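Local structure of R.Ecl18kI (Enterobacter cloacae, 2GB7) at residues F[137-145]-F[155-166]; F[174-185]-F[201-210]. The protein recognizes the double-stranded DNA sequence 5'-CCNGG-3' and cuts it ahead of the first cytosine, acting as a type II restriction endonuclease. The protein carries 1 engineered substitution. All coordinates share one frame; numbering follows the deposited sequence.

Interaction 1: residues F[137-145]-F[155-166]; sequences IPVDVQGAI and IGKLVDLVMPGV. With nucleotides of chain B.
Asp-140 and Val-162 form an antiparallel hydrogen-bonded pair: Asp-140 N lies 2.9 Å from Val-162 O, and Val-162 N returns a bond of 3.0 Å to Asp-140 O. Val-141 and Leu-161 follow as a non-hydrogen-bonded pair. Beyond them Gln-142 N reaches Asp-160 O at 3.2 Å, from 37° out of the carbonyl plane and off the lone pairs. At the other end the cis peptide before Pro-164 turns the chain, and Pro-164 CA sits 3.2 Å from Pro-138 O as a CA-H...O contact.

With CG of Asp-140 beside the backbone N (chi1 -78°), OD2 accepts from Val-166 N at 2.8 Å, from above the carboxylate plane, tying the strand to the start of helix 166-171. In Gln-142 the bend at chi2 (-87°) turns the amide toward Ile-155, which it meets obliquely, OE1 lying against CG2 and CD1. On the opposite face of the sheet from Asp-140, Val-141 CG2 and Leu-161 CD2 lie alongside each other, 3.9 Å apart. Ile-137 CG2 presses on Met-163 CG at 3.5 Å, a tight fit. Lys-157 CB packs against C5' of DC2 of chain B at 3.2 Å.

Asp-140 OD1 takes Arg-299 in a salt bridge and Gln-282 NE2, while Ser-278 bonds to OD2, binding this outer strand to the C-terminal helices. Helix 102-134 packs on Leu-161 through Met-132, and strand 177-181 flanks strand 161-163.

Interaction 2: residues F[174-185]-F[201-210]; sequences RNTMLISAKTTL and IREMYLATLD. With nucleotides of chain B.
The beta-alpha-beta unit of strand 177-181, helix 191-199 and strand 204-207 brings Ile-179 and Tyr-205 together as a parallel pair within the sheet of this PDDEXK-clan nuclease. The short strand axes approach to 4.5 Å at a crossing angle of -28°, and Ser-180 with Leu-206 and Ala-181 with Ala-207 continue the register. Four backbone bonds hold the strands; in two, Ser-180 N to Tyr-205 O at 2.8 Å and Lys-182 N to Ala-207 O, the donor lies nearly along the C=O axis.

Met-177 places SD over one face of the Tyr-205 ring, 4.5 Å from its centroid, a Met-aromatic contact. On the other face of the sheet, Leu-178 CD1 meets Ile-201 CG1 at 3.6 Å, and Met-204 SD rests on Ser-180 CB. Ser-180 OG itself bonds to Leu-158 O.

Further along both chains the segments stay joined. Thr-208 OG1, anti to its own backbone nitrogen (chi1 -170°), donates to Lys-182 O at 2.8 Å and accepts from Asp-210 N, making an ST turn. Asp-210 OD2 takes Leu-185 N on its anti lone pair at 2.7 Å, in a nearly straight bond (173°). The loop so held faces DNA: Thr-183 N bonds to OP1 of DC4 of chain B, while Thr-183 OG1 and Thr-184 OG1 both donate to OP1 of DT5 of chain B, at 2.8 Å each.

How the interactions relate
The two contacts lie side by side in one mixed sheet, their centres 11 Å apart, and follow each other in series along the chain: interaction 1 closes before interaction 2 opens. Strands 161-163 and 177-181, one from each, are antiparallel neighbours, so the sheet runs without a break from strand 140-141 to strand 204-207. Their seam includes a probable hydrogen bond from Met-163 N to Met-177 O (2.9 Å) and a classic beta bulge, where Asp-160 and Leu-161 both face Ile-179. Helix 102-134 packs against residues of both contacts. Asp-160 also packs beside Ala-181, two residues from the phosphate-binding Thr-183, so the seam runs to the DNA-facing side of the sheet.

Interaction 1: residues F[137-145]-F[155-166]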
# COMPACT_ATOMS: atom_id res chain seq x y z
N ILE F 137 8.63 25.91 -15.46
CA ILE F 137 9.85 25.17 -15.16
C ILE F 137 9.87 23.96 -16.09
O ILE F 137 8.88 23.28 -16.20
CB ILE F 137 9.89 24.79 -13.67
CG1 ILE F 137 10.02 26.06 -12.82
CG2 ILE F 137 11.05 23.82 -13.35
CD1 ILE F 137 9.83 25.85 -11.32
N PRO F 138 11.02 23.70 -16.76
CA PRO F 138 11.10 22.54 -17.67
C PRO F 138 11.12 21.25 -16.89
O PRO F 138 11.99 21.08 -16.05
CB PRO F 138 12.45 22.73 -18.37
CG PRO F 138 13.28 23.58 -17.42
CD PRO F 138 12.27 24.48 -16.72
N VAL F 139 10.16 20.38 -17.18
CA VAL F 139 10.11 19.05 -16.61
C VAL F 139 9.69 18.03 -17.66
O VAL F 139 8.92 18.32 -18.59
CB VAL F 139 9.15 18.92 -15.40
CG1 VAL F 139 9.61 19.79 -14.24
CG2 VAL F 139 7.67 19.23 -15.82
N ASP F 140 10.26 16.84 -17.51
CA ASP F 140 9.73 15.68 -18.16
C ASP F 140 8.88 14.94 -17.16
O ASP F 140 9.21 14.86 -15.97
CB ASP F 140 10.83 14.75 -18.68
CG ASP F 140 11.46 15.26 -19.97
OD1 ASP F 140 11.01 16.30 -20.50
OD2 ASP F 140 12.45 14.65 -20.44
N VAL F 141 7.78 14.40 -17.67
CA VAL F 141 6.83 13.68 -16.86
C VAL F 141 7.03 12.20 -17.18
O VAL F 141 6.77 11.76 -18.30
CB VAL F 141 5.40 14.11 -17.19
CG1 VAL F 141 4.37 13.35 -16.33
CG2 VAL F 141 5.26 15.63 -17.04
N GLN F 142 7.52 11.44 -16.21
CA GLN F 142 7.81 10.02 -16.43
C GLN F 142 6.65 9.18 -17.00
O GLN F 142 6.88 8.25 -17.77
CB GLN F 142 8.55 9.44 -15.22
CG GLN F 142 10.01 9.92 -15.14
CD GLN F 142 10.98 9.05 -15.92
OE1 GLN F 142 12.19 9.11 -15.71
NE2 GLN F 142 10.46 8.24 -16.85
N GLY F 143 5.41 9.52 -16.66
CA GLY F 143 4.28 8.80 -17.23
C GLY F 143 3.96 9.13 -18.68
O GLY F 143 2.97 8.63 -19.23
N ALA F 144 4.80 9.96 -19.31
CA ALA F 144 4.49 10.55 -20.61
C ALA F 144 5.53 10.31 -21.71
O ALA F 144 5.27 10.63 -22.87
CB ALA F 144 4.22 12.05 -20.46
N ILE F 145 6.70 9.78 -21.35
CA ILE F 145 7.79 9.63 -22.32
C ILE F 145 7.88 8.21 -22.91
O ILE F 145 6.92 7.44 -22.85
CB ILE F 145 9.16 10.04 -21.71
CG1 ILE F 145 9.09 11.46 -21.13
CG2 ILE F 145 10.27 9.94 -22.76
CD1 ILE F 145 10.20 11.78 -20.16
N ILE F 155 16.21 5.98 -13.84
CA ILE F 155 15.33 6.77 -12.99
C ILE F 155 14.26 5.85 -12.43
O ILE F 155 13.61 5.11 -13.18
CB ILE F 155 14.69 7.94 -13.79
CG1 ILE F 155 15.69 9.08 -13.99
CG2 ILE F 155 13.47 8.48 -13.08
CD1 ILE F 155 15.35 9.99 -15.16
N GLY F 156 14.05 5.89 -11.12
CA GLY F 156 13.03 5.03 -10.50
C GLY F 156 11.64 5.32 -11.02
O GLY F 156 11.34 6.47 -11.34
N LYS F 157 10.77 4.31 -11.09
CA LYS F 157 9.42 4.53 -11.60
C LYS F 157 8.57 5.37 -10.63
O LYS F 157 7.51 5.89 -10.99
CB LYS F 157 8.73 3.22 -12.00
CG LYS F 157 9.48 2.38 -13.05
CD LYS F 157 9.88 3.21 -14.29
CE LYS F 157 10.57 2.36 -15.35
NZ LYS F 157 11.15 3.21 -16.44
N LEU F 158 9.07 5.59 -9.41
CA LEU F 158 8.34 6.41 -8.43
C LEU F 158 8.72 7.93 -8.57
O LEU F 158 8.11 8.78 -7.92
CB LEU F 158 8.52 5.76 -7.05
CG LEU F 158 9.10 6.52 -5.86
CD1 LEU F 158 9.26 5.59 -4.66
CD2 LEU F 158 10.42 7.18 -6.21
N VAL F 159 9.69 8.22 -9.42
CA VAL F 159 9.97 9.63 -9.73
C VAL F 159 8.92 10.06 -10.71
O VAL F 159 8.68 9.37 -11.72
CB VAL F 159 11.31 9.79 -10.41
CG1 VAL F 159 11.47 11.28 -10.87
CG2 VAL F 159 12.42 9.32 -9.49
N ASP F 160 8.23 11.15 -10.39
CA ASP F 160 7.16 11.68 -11.24
C ASP F 160 7.62 12.75 -12.20
O ASP F 160 7.18 12.78 -13.35
CB ASP F 160 6.07 12.24 -10.36
CG ASP F 160 5.38 11.15 -9.58
OD1 ASP F 160 5.06 10.07 -10.18
OD2 ASP F 160 5.20 11.32 -8.37
N LEU F 161 8.48 13.65 -11.71
CA LEU F 161 8.95 14.79 -12.51
C LEU F 161 10.45 14.90 -12.47
O LEU F 161 11.05 14.72 -11.42
CB LEU F 161 8.38 16.08 -11.97
CG LEU F 161 6.85 16.13 -11.92
CD1 LEU F 161 6.35 17.26 -11.08
CD2 LEU F 161 6.25 16.14 -13.33
N VAL F 162 11.04 15.19 -13.62
CA VAL F 162 12.47 15.32 -13.76
C VAL F 162 12.77 16.68 -14.39
O VAL F 162 12.36 16.94 -15.52
CB VAL F 162 13.03 14.25 -14.70
CG1 VAL F 162 14.55 14.39 -14.83
CG2 VAL F 162 12.63 12.81 -14.24
N MET F 163 13.47 17.53 -13.66
CA MET F 163 13.80 18.88 -14.13
C MET F 163 15.29 18.87 -14.46
O MET F 163 16.11 18.58 -13.58
CB MET F 163 13.52 19.87 -12.98
CG MET F 163 13.46 21.35 -13.32
SD MET F 163 15.01 22.02 -13.97
CE MET F 163 16.09 21.84 -12.57
N PRO F 164 15.68 19.26 -15.69
CA PRO F 164 14.85 19.76 -16.79
C PRO F 164 14.33 18.71 -17.74
O PRO F 164 13.46 18.99 -18.59
CB PRO F 164 15.81 20.71 -17.52
CG PRO F 164 17.16 19.94 -17.43
CD PRO F 164 17.12 19.34 -16.01
N GLY F 165 14.85 17.50 -17.65
CA GLY F 165 14.38 16.49 -18.56
C GLY F 165 15.17 15.24 -18.35
O GLY F 165 16.27 15.29 -17.76
N VAL F 166 14.63 14.12 -18.84
CA VAL F 166 15.34 12.83 -18.74
C VAL F 166 16.66 12.78 -19.54
O VAL F 166 17.62 12.18 -19.08
CB VAL F 166 14.44 11.61 -19.10
CG1 VAL F 166 13.31 11.52 -18.09
CG2 VAL F 166 13.87 11.72 -20.51
P DC B 2 7.13 -0.38 -10.05
OP1 DC B 2 8.42 -0.13 -10.74
OP2 DC B 2 7.05 -1.40 -8.97
O5' DC B 2 6.60 1.01 -9.48
C5' DC B 2 6.28 2.06 -10.37
C4' DC B 2 5.01 2.75 -9.95
O4' DC B 2 3.84 1.94 -10.27
C3' DC B 2 4.91 3.08 -8.47
O3' DC B 2 4.40 4.40 -8.36
C2' DC B 2 3.89 2.08 -7.94
C1' DC B 2 2.98 1.90 -9.15
N1 DC B 2 2.23 0.63 -9.19
C2 DC B 2 0.84 0.68 -9.34
O2 DC B 2 0.28 1.78 -9.47
N3 DC B 2 0.13 -0.48 -9.36
C4 DC B 2 0.77 -1.64 -9.24
N4 DC B 2 0.04 -2.76 -9.25
C5 DC B 2 2.19 -1.72 -9.10
C6 DC B 2 2.87 -0.57 -9.08

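Interaction 2: residues F[174-185]-F[201-210]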
# COMPACT_ATOMS: atom_id res chain seq x y z
N ARG F 174 23.86 16.53 -12.24
CA ARG F 174 24.14 17.85 -11.69
C ARG F 174 23.10 18.90 -12.14
O ARG F 174 22.69 18.94 -13.31
CB ARG F 174 25.55 18.27 -12.10
CG ARG F 174 26.01 19.62 -11.58
CD ARG F 174 27.52 19.75 -11.73
NE ARG F 174 28.02 20.89 -10.95
CZ ARG F 174 28.46 20.80 -9.69
NH1 ARG F 174 28.49 19.64 -9.06
NH2 ARG F 174 28.89 21.87 -9.06
N ASN F 175 22.67 19.74 -11.19
CA ASN F 175 21.71 20.82 -11.44
C ASN F 175 20.35 20.35 -11.88
O ASN F 175 19.61 21.11 -12.49
CB ASN F 175 22.27 21.87 -12.41
CG ASN F 175 23.44 22.65 -11.82
OD1 ASN F 175 23.44 22.95 -10.63
ND2 ASN F 175 24.44 22.98 -12.64
N THR F 176 20.02 19.09 -11.56
CA THR F 176 18.67 18.58 -11.81
C THR F 176 17.85 18.51 -10.52
O THR F 176 18.37 18.66 -9.37
CB THR F 176 18.68 17.19 -12.50
OG1 THR F 176 19.25 16.24 -11.60
CG2 THR F 176 19.50 17.20 -13.83
N MET F 177 16.56 18.28 -10.69
CA MET F 177 15.69 18.09 -9.52
C MET F 177 14.74 16.96 -9.85
O MET F 177 14.22 16.89 -10.96
CB MET F 177 14.88 19.36 -9.19
CG MET F 177 13.91 19.09 -8.06
SD MET F 177 13.01 20.58 -7.58
CE MET F 177 14.38 21.57 -7.21
N LEU F 178 14.55 16.04 -8.89
CA LEU F 178 13.61 14.95 -9.03
C LEU F 178 12.57 15.06 -7.96
O LEU F 178 12.89 15.31 -6.80
CB LEU F 178 14.31 13.59 -8.84
CG LEU F 178 15.47 13.29 -9.80
CD1 LEU F 178 16.04 11.94 -9.47
CD2 LEU F 178 15.01 13.36 -11.24
N ILE F 179 11.33 14.84 -8.37
CA ILE F 179 10.18 14.92 -7.46
C ILE F 179 9.35 13.65 -7.51
O ILE F 179 8.95 13.21 -8.60
CB ILE F 179 9.28 16.12 -7.81
CG1 ILE F 179 10.11 17.42 -7.81
CG2 ILE F 179 8.08 16.20 -6.83
CD1 ILE F 179 9.39 18.60 -8.51
N SER F 180 9.11 13.08 -6.33
CA SER F 180 8.16 11.96 -6.13
C SER F 180 6.97 12.48 -5.32
O SER F 180 7.08 13.55 -4.69
CB SER F 180 8.83 10.82 -5.34
OG SER F 180 7.90 9.74 -5.14
N ALA F 181 5.84 11.78 -5.39
CA ALA F 181 4.68 12.27 -4.65
C ALA F 181 3.92 11.07 -4.07
O ALA F 181 3.79 10.08 -4.75
CB ALA F 181 3.80 13.02 -5.58
N LYS F 182 3.47 11.21 -2.83
CA LYS F 182 2.64 10.23 -2.15
C LYS F 182 1.65 11.02 -1.34
O LYS F 182 2.07 11.81 -0.50
CB LYS F 182 3.50 9.36 -1.21
CG LYS F 182 4.41 8.41 -1.98
CD LYS F 182 5.15 7.48 -1.03
CE LYS F 182 6.11 6.56 -1.82
NZ LYS F 182 5.41 5.79 -2.91
N THR F 183 0.36 10.84 -1.57
CA THR F 183 -0.64 11.64 -0.86
C THR F 183 -0.54 11.42 0.65
O THR F 183 -0.61 12.39 1.41
CB THR F 183 -2.06 11.32 -1.36
OG1 THR F 183 -2.28 9.90 -1.27
CG2 THR F 183 -2.24 11.81 -2.79
N THR F 184 -0.41 10.15 1.05
CA THR F 184 -0.11 9.77 2.44
C THR F 184 1.09 8.86 2.39
O THR F 184 1.37 8.27 1.32
CB THR F 184 -1.27 9.01 3.12
OG1 THR F 184 -1.72 7.94 2.27
CG2 THR F 184 -2.45 9.95 3.42
N LEU F 185 1.80 8.76 3.50
CA LEU F 185 3.06 7.99 3.59
C LEU F 185 2.90 6.60 4.15
O LEU F 185 3.54 5.68 3.64
CB LEU F 185 4.12 8.74 4.41
CG LEU F 185 4.52 10.10 3.85
CD1 LEU F 185 5.78 10.68 4.56
CD2 LEU F 185 4.80 10.04 2.35
N ILE F 201 20.59 8.34 -6.93
CA ILE F 201 19.98 9.66 -6.89
C ILE F 201 20.66 10.50 -5.81
O ILE F 201 20.94 10.03 -4.71
CB ILE F 201 18.46 9.53 -6.70
CG1 ILE F 201 17.87 9.13 -8.04
CG2 ILE F 201 17.86 10.83 -6.20
CD1 ILE F 201 16.47 8.57 -7.91
N ARG F 202 21.02 11.75 -6.16
CA ARG F 202 21.69 12.63 -5.22
C ARG F 202 20.74 13.05 -4.08
O ARG F 202 21.06 12.97 -2.91
CB ARG F 202 22.18 13.88 -5.95
CG ARG F 202 22.96 14.83 -5.04
CD ARG F 202 23.35 16.13 -5.77
NE ARG F 202 22.15 16.84 -6.22
CZ ARG F 202 21.68 16.85 -7.47
NH1 ARG F 202 22.32 16.20 -8.45
NH2 ARG F 202 20.56 17.51 -7.75
N GLU F 203 19.53 13.45 -4.47
CA GLU F 203 18.52 13.87 -3.52
C GLU F 203 17.19 13.78 -4.23
O GLU F 203 17.10 13.94 -5.45
CB GLU F 203 18.76 15.30 -3.06
CG GLU F 203 18.78 16.30 -4.18
CD GLU F 203 19.39 17.63 -3.76
OE1 GLU F 203 18.83 18.24 -2.79
OE2 GLU F 203 20.40 18.06 -4.39
N MET F 204 16.14 13.50 -3.48
CA MET F 204 14.79 13.46 -4.06
C MET F 204 13.85 14.24 -3.16
O MET F 204 13.90 14.14 -1.92
CB MET F 204 14.28 12.02 -4.25
CG MET F 204 13.18 11.84 -5.37
SD MET F 204 12.50 10.21 -5.45
CE MET F 204 13.96 9.19 -5.29
N TYR F 205 12.97 14.97 -3.80
CA TYR F 205 11.94 15.68 -3.04
C TYR F 205 10.73 14.77 -3.05
O TYR F 205 10.34 14.27 -4.11
CB TYR F 205 11.59 16.98 -3.75
CG TYR F 205 12.75 17.96 -3.65
CD1 TYR F 205 12.73 18.98 -2.72
CD2 TYR F 205 13.88 17.80 -4.45
CE1 TYR F 205 13.79 19.88 -2.60
CE2 TYR F 205 14.96 18.63 -4.32
CZ TYR F 205 14.90 19.68 -3.40
OH TYR F 205 15.95 20.56 -3.30
N LEU F 206 10.13 14.59 -1.87
CA LEU F 206 8.96 13.71 -1.69
C LEU F 206 7.80 14.57 -1.27
O LEU F 206 7.69 14.98 -0.10
CB LEU F 206 9.26 12.66 -0.63
CG LEU F 206 8.07 11.78 -0.22
CD1 LEU F 206 7.56 11.09 -1.48
CD2 LEU F 206 8.44 10.74 0.88
N ALA F 207 6.95 14.87 -2.24
CA ALA F 207 5.79 15.73 -1.99
C ALA F 207 4.71 14.92 -1.30
O ALA F 207 4.38 13.83 -1.76
CB ALA F 207 5.25 16.23 -3.29
N THR F 208 4.07 15.48 -0.26
CA THR F 208 2.99 14.73 0.43
C THR F 208 1.97 15.65 1.04
O THR F 208 2.26 16.82 1.24
CB THR F 208 3.56 13.78 1.55
OG1 THR F 208 2.53 12.90 2.03
CG2 THR F 208 4.10 14.58 2.73
N LEU F 209 0.77 15.13 1.29
CA LEU F 209 -0.25 15.85 2.03
C LEU F 209 -0.40 15.32 3.46
O LEU F 209 -1.21 15.84 4.23
CB LEU F 209 -1.59 15.76 1.29
CG LEU F 209 -1.53 16.47 -0.06
CD1 LEU F 209 -2.81 16.38 -0.83
CD2 LEU F 209 -1.11 17.95 0.08
N ASP F 210 0.37 14.29 3.79
CA ASP F 210 0.31 13.58 5.06
C ASP F 210 0.65 14.51 6.21
O ASP F 210 1.63 15.23 6.14
CB ASP F 210 1.33 12.44 5.04
CG ASP F 210 1.03 11.36 6.07
OD1 ASP F 210 0.73 11.67 7.24
OD2 ASP F 210 1.07 10.19 5.71
P DC B 4 0.05 7.65 -3.78
OP1 DC B 4 -0.10 9.12 -3.69
OP2 DC B 4 1.33 7.00 -3.36
O5' DC B 4 -1.13 6.96 -2.96
C5' DC B 4 -2.48 7.26 -3.25
C4' DC B 4 -3.39 6.42 -2.38
O4' DC B 4 -3.24 5.03 -2.75
C3' DC B 4 -3.11 6.51 -0.88
O3' DC B 4 -4.34 6.49 -0.15
C2' DC B 4 -2.33 5.23 -0.60
C1' DC B 4 -2.92 4.26 -1.61
N1 DC B 4 -1.98 3.20 -2.02
C2 DC B 4 -2.42 1.86 -2.05
O2 DC B 4 -3.61 1.61 -1.81
N3 DC B 4 -1.54 0.89 -2.34
C4 DC B 4 -0.26 1.20 -2.60
N4 DC B 4 0.59 0.19 -2.83
C5 DC B 4 0.20 2.55 -2.64
C6 DC B 4 -0.69 3.51 -2.35
P DT B 5 -4.98 7.87 0.35
OP1 DT B 5 -3.87 8.79 0.69
OP2 DT B 5 -6.00 7.54 1.37
O5' DT B 5 -5.72 8.44 -0.94
C5' DT B 5 -6.90 7.82 -1.47
C4' DT B 5 -8.11 8.26 -0.67
O4' DT B 5 -8.19 9.70 -0.60
C3' DT B 5 -9.47 7.78 -1.18
O3' DT B 5 -10.24 7.32 -0.07
C2' DT B 5 -10.10 9.05 -1.73
C1' DT B 5 -9.54 10.08 -0.76
N1 DT B 5 -9.58 11.50 -1.17
C2 DT B 5 -10.00 12.41 -0.22
O2 DT B 5 -10.35 12.08 0.90
N3 DT B 5 -9.98 13.71 -0.64
C4 DT B 5 -9.62 14.18 -1.89
O4 DT B 5 -9.65 15.39 -2.12
C5 DT B 5 -9.21 13.17 -2.84
C7 DT B 5 -8.82 13.58 -4.22
C6 DT B 5 -9.21 11.89 -2.44
O HOH W 1 16.84 16.10 -7.05